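Local coordinates for Rd1NTF2_04 (Synthetic construct, PDB 6W3G), which is a de novo designed protein with an NTF2-like fold, built as a scaffold with a long sheet and probably meant to carry a pocket rather than a natural activity, at residues D79-V87 with D98-D106; A11-M22 with I69-R77. One frame throughout, in Å; residues are numbered along the deposited sequence. Where two conformers were deposited one is given.

Both contacts belong to one cone-like NTF2 architecture, a curved sheet with helices against its concave side. Contact 1 pairs two strands inside the sheet; contact 2 lays the N-terminal helix on the edge strand 66-77, the next neighbour of strand 80-91. Their centres lie about 8 Å apart, and the two interlock directly. S82 N is 2.8 Å from T75 O and V84 O is 2.9 Å from D72 N, two probable hydrogen bonds that join the edge strand to the hairpin. On the helix side, M102 SD, in one of its two conformers, packs 3.6 Å from F18 CE1, so F18 reaches past the edge strand into the hairpin's buried face.

Contact 1 of 2, residues D79-V87 with D98-D106; sequences DRISIVFTV and DRYVMVAVD
F85 and Y100 form a hydrogen-bonded pair in the antiparallel hairpin of strands 80-91 and 94-106, part of the curved sheet of this NTF2-like fold. F85 leaves the backbone in the cramped position between N and the carbonyl carbon (chi1 62°), which swings its ring across to the partner strand. There the methylene bump of Y100 settles on one ring face, CB standing 3.6 Å from the F85 centroid in a CH-pi contact. The two rings are nearly parallel, at 9°, but slid apart with little overlap. V87 CG2 lies at the F85 ring edge, and M102 approaches obliquely, in one conformer its SD 4.1 Å from F85 CE2, a Met-aromatic contact. With an alanine for F85, Y100 CB is likely to lose the ring face it rests on, and M102 SD and the F18 ring above an aromatic neighbour. Further along this buried face, M102 CE meets I83 CD1, and A104 sits beside I81. On the other face, extended R80 lays its guanidinium obliquely against V103, and V84 turns CG2 to V101 CG2 and CG1 to R99 CG. At the strand ends, one water donates to D79 OD2 (2.9 Å) and D106 O (2.8 Å).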
# COMPACT_ATOMS: atom_id res chain seq x y z
N ASP A 79 15.55 -8.39 8.09
CA ASP A 79 15.14 -8.09 6.73
C ASP A 79 13.64 -7.80 6.62
O ASP A 79 13.12 -7.69 5.50
CB ASP A 79 15.54 -9.24 5.79
CG ASP A 79 14.90 -10.56 6.15
OD1 ASP A 79 14.21 -10.64 7.18
OD2 ASP A 79 15.09 -11.54 5.39
N ARG A 80 12.94 -7.67 7.74
CA ARG A 80 11.50 -7.45 7.74
C ARG A 80 11.21 -5.96 7.97
O ARG A 80 11.67 -5.39 8.95
CB ARG A 80 10.81 -8.27 8.83
CG ARG A 80 9.28 -8.19 8.81
CD ARG A 80 8.67 -9.08 9.88
NE ARG A 80 7.20 -9.06 9.91
CZ ARG A 80 6.46 -8.22 10.64
NH1 ARG A 80 7.03 -7.30 11.40
NH2 ARG A 80 5.14 -8.32 10.61
N ILE A 81 10.43 -5.36 7.07
CA ILE A 81 9.98 -3.99 7.21
C ILE A 81 8.48 -4.03 7.43
O ILE A 81 7.73 -4.56 6.60
CB ILE A 81 10.30 -3.16 5.96
CG1 ILE A 81 11.79 -3.15 5.66
CG2 ILE A 81 9.75 -1.75 6.12
CD1 ILE A 81 12.12 -2.60 4.29
N SER A 82 8.03 -3.46 8.54
CA SER A 82 6.60 -3.40 8.83
C SER A 82 6.17 -1.95 8.81
O SER A 82 6.81 -1.11 9.44
CB SER A 82 6.28 -4.02 10.19
OG SER A 82 4.88 -3.92 10.45
N ILE A 83 5.11 -1.65 8.06
CA ILE A 83 4.60 -0.29 7.95
C ILE A 83 3.12 -0.31 8.29
O ILE A 83 2.36 -1.09 7.71
CB ILE A 83 4.83 0.30 6.55
CG1 ILE A 83 6.32 0.40 6.29
CG2 ILE A 83 4.13 1.67 6.43
CD1 ILE A 83 6.69 0.87 4.90
N VAL A 84 2.72 0.53 9.25
CA VAL A 84 1.32 0.75 9.57
C VAL A 84 0.97 2.11 9.00
O VAL A 84 1.68 3.09 9.26
CB VAL A 84 1.05 0.72 11.08
CG1 VAL A 84 -0.40 1.03 11.34
CG2 VAL A 84 1.42 -0.61 11.66
N PHE A 85 -0.08 2.17 8.19
CA PHE A 85 -0.52 3.44 7.63
C PHE A 85 -2.03 3.53 7.69
O PHE A 85 -2.74 2.52 7.73
CB PHE A 85 0.01 3.64 6.20
CG PHE A 85 -0.46 2.63 5.19
CD1 PHE A 85 -1.56 2.90 4.39
CD2 PHE A 85 0.22 1.44 5.00
CE1 PHE A 85 -1.99 2.01 3.44
CE2 PHE A 85 -0.21 0.53 4.05
CZ PHE A 85 -1.31 0.82 3.26
N THR A 86 -2.52 4.75 7.78
CA THR A 86 -3.95 5.01 7.73
C THR A 86 -4.28 5.70 6.42
O THR A 86 -3.47 6.45 5.87
CB THR A 86 -4.41 5.81 8.93
OG1 THR A 86 -3.52 6.90 9.15
CG2 THR A 86 -4.42 4.95 10.16
N VAL A 87 -5.47 5.43 5.92
CA VAL A 87 -5.92 6.01 4.66
C VAL A 87 -7.27 6.66 4.92
O VAL A 87 -8.17 6.01 5.47
CB VAL A 87 -6.03 4.94 3.55
CG1 VAL A 87 -6.37 5.60 2.22
CG2 VAL A 87 -4.72 4.17 3.43
N ASP A 98 -9.47 4.19 7.26
CA ASP A 98 -9.02 2.81 7.28
C ASP A 98 -7.60 2.79 7.84
O ASP A 98 -6.91 3.81 7.90
CB ASP A 98 -9.04 2.20 5.87
CG ASP A 98 -10.42 1.78 5.41
OD1 ASP A 98 -11.35 1.71 6.25
OD2 ASP A 98 -10.58 1.50 4.21
N ARG A 99 -7.20 1.60 8.28
CA ARG A 99 -5.83 1.36 8.71
C ARG A 99 -5.35 0.09 8.04
O ARG A 99 -6.10 -0.88 7.92
CB ARG A 99 -5.74 1.23 10.23
CG ARG A 99 -4.39 0.77 10.73
CD ARG A 99 -4.46 0.52 12.23
NE ARG A 99 -4.33 1.76 12.98
CZ ARG A 99 -4.91 2.00 14.15
NH1 ARG A 99 -5.69 1.09 14.72
NH2 ARG A 99 -4.72 3.16 14.75
N TYR A 100 -4.11 0.14 7.56
CA TYR A 100 -3.49 -0.99 6.89
C TYR A 100 -2.17 -1.33 7.57
O TYR A 100 -1.47 -0.45 8.10
CB TYR A 100 -3.22 -0.72 5.42
CG TYR A 100 -4.43 -0.77 4.55
CD1 TYR A 100 -5.28 0.31 4.44
CD2 TYR A 100 -4.74 -1.93 3.85
CE1 TYR A 100 -6.41 0.25 3.63
CE2 TYR A 100 -5.85 -2.01 3.05
CZ TYR A 100 -6.69 -0.92 2.94
OH TYR A 100 -7.80 -1.01 2.14
N VAL A 101 -1.81 -2.61 7.49
CA VAL A 101 -0.51 -3.09 7.92
C VAL A 101 0.15 -3.73 6.71
O VAL A 101 -0.48 -4.52 6.00
CB VAL A 101 -0.63 -4.10 9.08
CG1 VAL A 101 0.74 -4.58 9.47
CG2 VAL A 101 -1.32 -3.44 10.28
N MET A 102 1.41 -3.41 6.49
CA MET A 102 2.14 -3.88 5.33
C MET A 102 3.44 -4.51 5.76
O MET A 102 4.19 -3.93 6.55
CB MET A 102 2.41 -2.72 4.37
CG MET A 102 2.66 -3.15 2.96
SD MET A 102 2.49 -1.73 1.90
CE MET A 102 3.98 -0.85 2.33
N VAL A 103 3.72 -5.70 5.22
CA VAL A 103 4.96 -6.41 5.47
C VAL A 103 5.73 -6.42 4.16
O VAL A 103 5.20 -6.84 3.12
CB VAL A 103 4.72 -7.83 5.99
CG1 VAL A 103 6.05 -8.58 6.11
CG2 VAL A 103 4.03 -7.72 7.34
N ALA A 104 6.95 -5.91 4.21
CA ALA A 104 7.89 -5.95 3.11
C ALA A 104 9.16 -6.63 3.57
O ALA A 104 9.52 -6.62 4.76
CB ALA A 104 8.18 -4.53 2.59
N VAL A 105 9.85 -7.26 2.63
CA VAL A 105 11.08 -7.99 2.91
C VAL A 105 12.20 -7.35 2.12
O VAL A 105 12.05 -7.07 0.92
CB VAL A 105 10.93 -9.48 2.56
CG1 VAL A 105 10.84 -9.67 1.07
CG2 VAL A 105 12.11 -10.27 3.13
N ASP A 106 13.33 -7.09 2.78
CA ASP A 106 14.49 -6.49 2.15
C ASP A 106 15.43 -7.61 1.72
O ASP A 106 15.98 -8.32 2.56
CB ASP A 106 15.20 -5.53 3.12
CG ASP A 106 16.37 -4.82 2.48
OD1 ASP A 106 16.14 -3.95 1.61
OD2 ASP A 106 17.53 -5.13 2.84
O HOH W 1 15.91 -11.12 2.62

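Contact 2 of 2, residues A11-M22 with I69-R77; sequences ARKFADEFREMM and IRIDHITVR
The guanidinium of R12 carries I74 on one face: CD1 stands over the centre of the group, 3.5 Å from R12 CZ, with the two side chains crossing at about a right angle. Bends at chi2 and chi3 turn the arginine down beside the helix, laying this flat group over the strand. I71 CB lies obliquely beside R12 NH1, and R12 NH2 donates to a water that donates to I71 O, tying the arginine to the strand backbone. The extended chain of R19 runs past I69 in the opposite direction, and the edge of its guanidinium meets the backbone: in one of two conformers, NE donates to I69 O at 2.7 Å, with the acceptor only 2° out of the guanidinium plane. A second water also donates to I69 O (2.8 Å) and accepts a weak bond from R19 NH2, so two donors share that carbonyl oxygen. Alongside the arginines the packing is apolar. A15 CB touches I74 CD1 at 3.7 Å, while A11 CB lies 3.8 Å from both I74 CG2 and V76 CG2; these two alanines let the helix come down close to the isoleucines. F18, with M22 CG over one face of its ring, turns toward the hairpin and meets F85. Helix and strand run nearly antiparallel, at 160°, with short-segment axes 9.4 Å apart. A classic beta bulge at D72 and H73, both facing V84, shifts the side-chain alternation, and I74 again points toward the helix. An N-terminal helix packed along a bulged, bent edge strand is characteristic of the NTF2-like alpha+beta cone.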
# COMPACT_ATOMS: atom_id res chain seq x y z
N ALA A 11 14.24 2.46 4.60
CA ALA A 11 12.85 2.12 4.90
C ALA A 11 11.94 3.31 4.71
O ALA A 11 10.81 3.17 4.22
CB ALA A 11 12.74 1.59 6.33
N ARG A 12 12.39 4.50 5.10
CA ARG A 12 11.57 5.70 4.94
C ARG A 12 11.42 6.06 3.47
O ARG A 12 10.33 6.45 3.02
CB ARG A 12 12.20 6.85 5.73
CG ARG A 12 11.61 8.22 5.46
CD ARG A 12 10.13 8.29 5.81
NE ARG A 12 9.90 8.12 7.24
CZ ARG A 12 8.70 8.25 7.82
NH1 ARG A 12 7.63 8.55 7.09
NH2 ARG A 12 8.58 8.08 9.12
N LYS A 13 12.50 5.95 2.70
CA LYS A 13 12.41 6.15 1.26
C LYS A 13 11.38 5.22 0.65
O LYS A 13 10.54 5.64 -0.15
CB LYS A 13 13.78 5.93 0.62
CG LYS A 13 13.78 6.03 -0.90
CD LYS A 13 15.11 5.53 -1.47
N PHE A 14 11.42 3.95 1.05
CA PHE A 14 10.47 2.96 0.55
C PHE A 14 9.04 3.38 0.87
O PHE A 14 8.16 3.36 0.00
CB PHE A 14 10.81 1.59 1.14
CG PHE A 14 9.87 0.51 0.72
CD1 PHE A 14 10.04 -0.12 -0.50
CD2 PHE A 14 8.82 0.15 1.53
CE1 PHE A 14 9.17 -1.11 -0.88
CE2 PHE A 14 7.95 -0.84 1.13
CZ PHE A 14 8.13 -1.45 -0.07
N ALA A 15 8.78 3.76 2.13
CA ALA A 15 7.44 4.20 2.52
C ALA A 15 6.99 5.41 1.71
O ALA A 15 5.85 5.47 1.25
CB ALA A 15 7.41 4.52 4.01
N ASP A 16 7.88 6.38 1.52
CA ASP A 16 7.56 7.55 0.71
C ASP A 16 7.18 7.16 -0.72
O ASP A 16 6.23 7.71 -1.29
CB ASP A 16 8.75 8.52 0.67
CG ASP A 16 8.92 9.31 1.96
OD1 ASP A 16 7.95 9.41 2.73
OD2 ASP A 16 10.02 9.85 2.20
N GLU A 17 7.95 6.25 -1.32
CA GLU A 17 7.65 5.81 -2.68
C GLU A 17 6.31 5.11 -2.74
O GLU A 17 5.52 5.29 -3.68
CB GLU A 17 8.76 4.90 -3.19
CG GLU A 17 10.03 5.63 -3.57
CD GLU A 17 11.15 4.69 -4.00
OE1 GLU A 17 10.95 3.45 -3.93
OE2 GLU A 17 12.23 5.17 -4.39
N PHE A 18 6.02 4.29 -1.73
CA PHE A 18 4.74 3.60 -1.69
C PHE A 18 3.59 4.59 -1.60
O PHE A 18 2.56 4.43 -2.27
CB PHE A 18 4.71 2.63 -0.51
CG PHE A 18 3.35 2.06 -0.26
CD1 PHE A 18 2.89 1.01 -1.02
CD2 PHE A 18 2.53 2.61 0.71
CE1 PHE A 18 1.63 0.50 -0.82
CE2 PHE A 18 1.27 2.10 0.92
CZ PHE A 18 0.81 1.04 0.15
N ARG A 19 3.74 5.62 -0.77
CA ARG A 19 2.71 6.64 -0.66
C ARG A 19 2.51 7.36 -1.99
O ARG A 19 1.37 7.62 -2.40
CB ARG A 19 3.10 7.62 0.44
CG ARG A 19 2.03 8.60 0.78
CD ARG A 19 2.45 9.44 1.98
NE ARG A 19 1.58 10.60 2.12
CZ ARG A 19 1.77 11.76 1.51
NH1 ARG A 19 2.82 11.95 0.72
NH2 ARG A 19 0.91 12.75 1.71
N GLU A 20 3.60 7.68 -2.69
CA GLU A 20 3.49 8.35 -3.98
C GLU A 20 2.83 7.44 -5.01
O GLU A 20 2.02 7.90 -5.82
CB GLU A 20 4.88 8.78 -4.45
CG GLU A 20 4.90 9.61 -5.73
CD GLU A 20 4.10 10.90 -5.61
OE1 GLU A 20 3.89 11.39 -4.48
OE2 GLU A 20 3.68 11.42 -6.67
N MET A 21 3.17 6.14 -5.00
CA MET A 21 2.54 5.20 -5.93
C MET A 21 1.05 5.10 -5.66
O MET A 21 0.25 4.97 -6.60
CB MET A 21 3.18 3.82 -5.80
CG MET A 21 2.43 2.70 -6.53
SD MET A 21 3.08 1.05 -6.17
CE MET A 21 2.42 0.80 -4.52
N MET A 22 0.65 5.14 -4.39
CA MET A 22 -0.76 5.04 -4.05
C MET A 22 -1.58 6.21 -4.57
O MET A 22 -2.81 6.08 -4.66
CB MET A 22 -0.91 4.94 -2.53
CG MET A 22 -0.38 3.65 -1.96
SD MET A 22 -1.42 2.29 -2.47
CE MET A 22 -2.85 2.57 -1.42
N ILE A 69 -2.91 9.58 2.68
CA ILE A 69 -2.21 8.45 3.24
C ILE A 69 -1.19 8.98 4.23
O ILE A 69 -0.37 9.85 3.89
CB ILE A 69 -1.55 7.60 2.15
CG1 ILE A 69 -2.64 7.03 1.23
CG2 ILE A 69 -0.68 6.49 2.74
CD1 ILE A 69 -2.13 6.22 0.09
N ARG A 70 -1.28 8.51 5.47
CA ARG A 70 -0.33 8.91 6.50
C ARG A 70 0.41 7.67 6.96
O ARG A 70 -0.21 6.67 7.34
CB ARG A 70 -1.02 9.61 7.67
CG ARG A 70 -1.87 8.74 8.50
N ILE A 71 1.73 7.72 6.89
CA ILE A 71 2.58 6.64 7.36
C ILE A 71 2.73 6.81 8.87
O ILE A 71 3.37 7.76 9.33
CB ILE A 71 3.95 6.66 6.66
CG1 ILE A 71 3.78 6.62 5.13
CG2 ILE A 71 4.80 5.49 7.18
CD1 ILE A 71 3.13 5.34 4.59
N ASP A 72 2.15 5.89 9.65
CA ASP A 72 2.12 6.01 11.10
C ASP A 72 3.32 5.35 11.78
O ASP A 72 3.92 5.94 12.68
CB ASP A 72 0.83 5.39 11.64
CG ASP A 72 -0.42 6.14 11.18
OD1 ASP A 72 -0.36 7.37 11.02
OD2 ASP A 72 -1.46 5.48 10.98
N HIS A 73 3.69 4.15 11.36
CA HIS A 73 4.79 3.43 12.00
C HIS A 73 5.59 2.72 10.93
O HIS A 73 5.01 2.07 10.05
CB HIS A 73 4.27 2.43 13.04
CG HIS A 73 3.33 3.04 14.03
ND1 HIS A 73 3.74 3.94 14.99
CD2 HIS A 73 1.99 2.90 14.20
CE1 HIS A 73 2.70 4.32 15.71
NE2 HIS A 73 1.63 3.71 15.25
N ILE A 74 6.91 2.86 10.98
CA ILE A 74 7.82 2.06 10.16
C ILE A 74 8.77 1.38 11.12
O ILE A 74 9.47 2.07 11.87
CB ILE A 74 8.61 2.93 9.17
CG1 ILE A 74 7.70 3.80 8.32
CG2 ILE A 74 9.48 2.04 8.29
CD1 ILE A 74 8.48 4.79 7.50
N THR A 75 8.80 0.06 11.10
CA THR A 75 9.69 -0.69 11.98
C THR A 75 10.46 -1.70 11.16
O THR A 75 9.90 -2.33 10.25
CB THR A 75 8.94 -1.38 13.10
OG1 THR A 75 8.04 -2.35 12.55
CG2 THR A 75 8.15 -0.40 13.90
N VAL A 76 11.74 -1.84 11.46
CA VAL A 76 12.59 -2.79 10.77
C VAL A 76 13.20 -3.75 11.79
O VAL A 76 13.74 -3.32 12.81
CB VAL A 76 13.69 -2.07 9.96
CG1 VAL A 76 14.55 -3.08 9.23
CG2 VAL A 76 13.06 -1.08 8.99
N ARG A 77 13.10 -5.03 11.50
CA ARG A 77 13.74 -6.07 12.29
C ARG A 77 14.38 -7.03 11.31
O ARG A 77 13.68 -7.69 10.54
CB ARG A 77 12.74 -6.80 13.19
CG ARG A 77 13.29 -8.04 13.88
CD ARG A 77 12.43 -8.40 15.08
NE ARG A 77 13.13 -8.07 16.32
CZ ARG A 77 12.54 -7.65 17.44
NH1 ARG A 77 11.22 -7.48 17.49
NH2 ARG A 77 13.28 -7.37 18.50
O HOH W 2 6.03 7.39 10.54
O HOH W 3 -0.41 12.56 4.73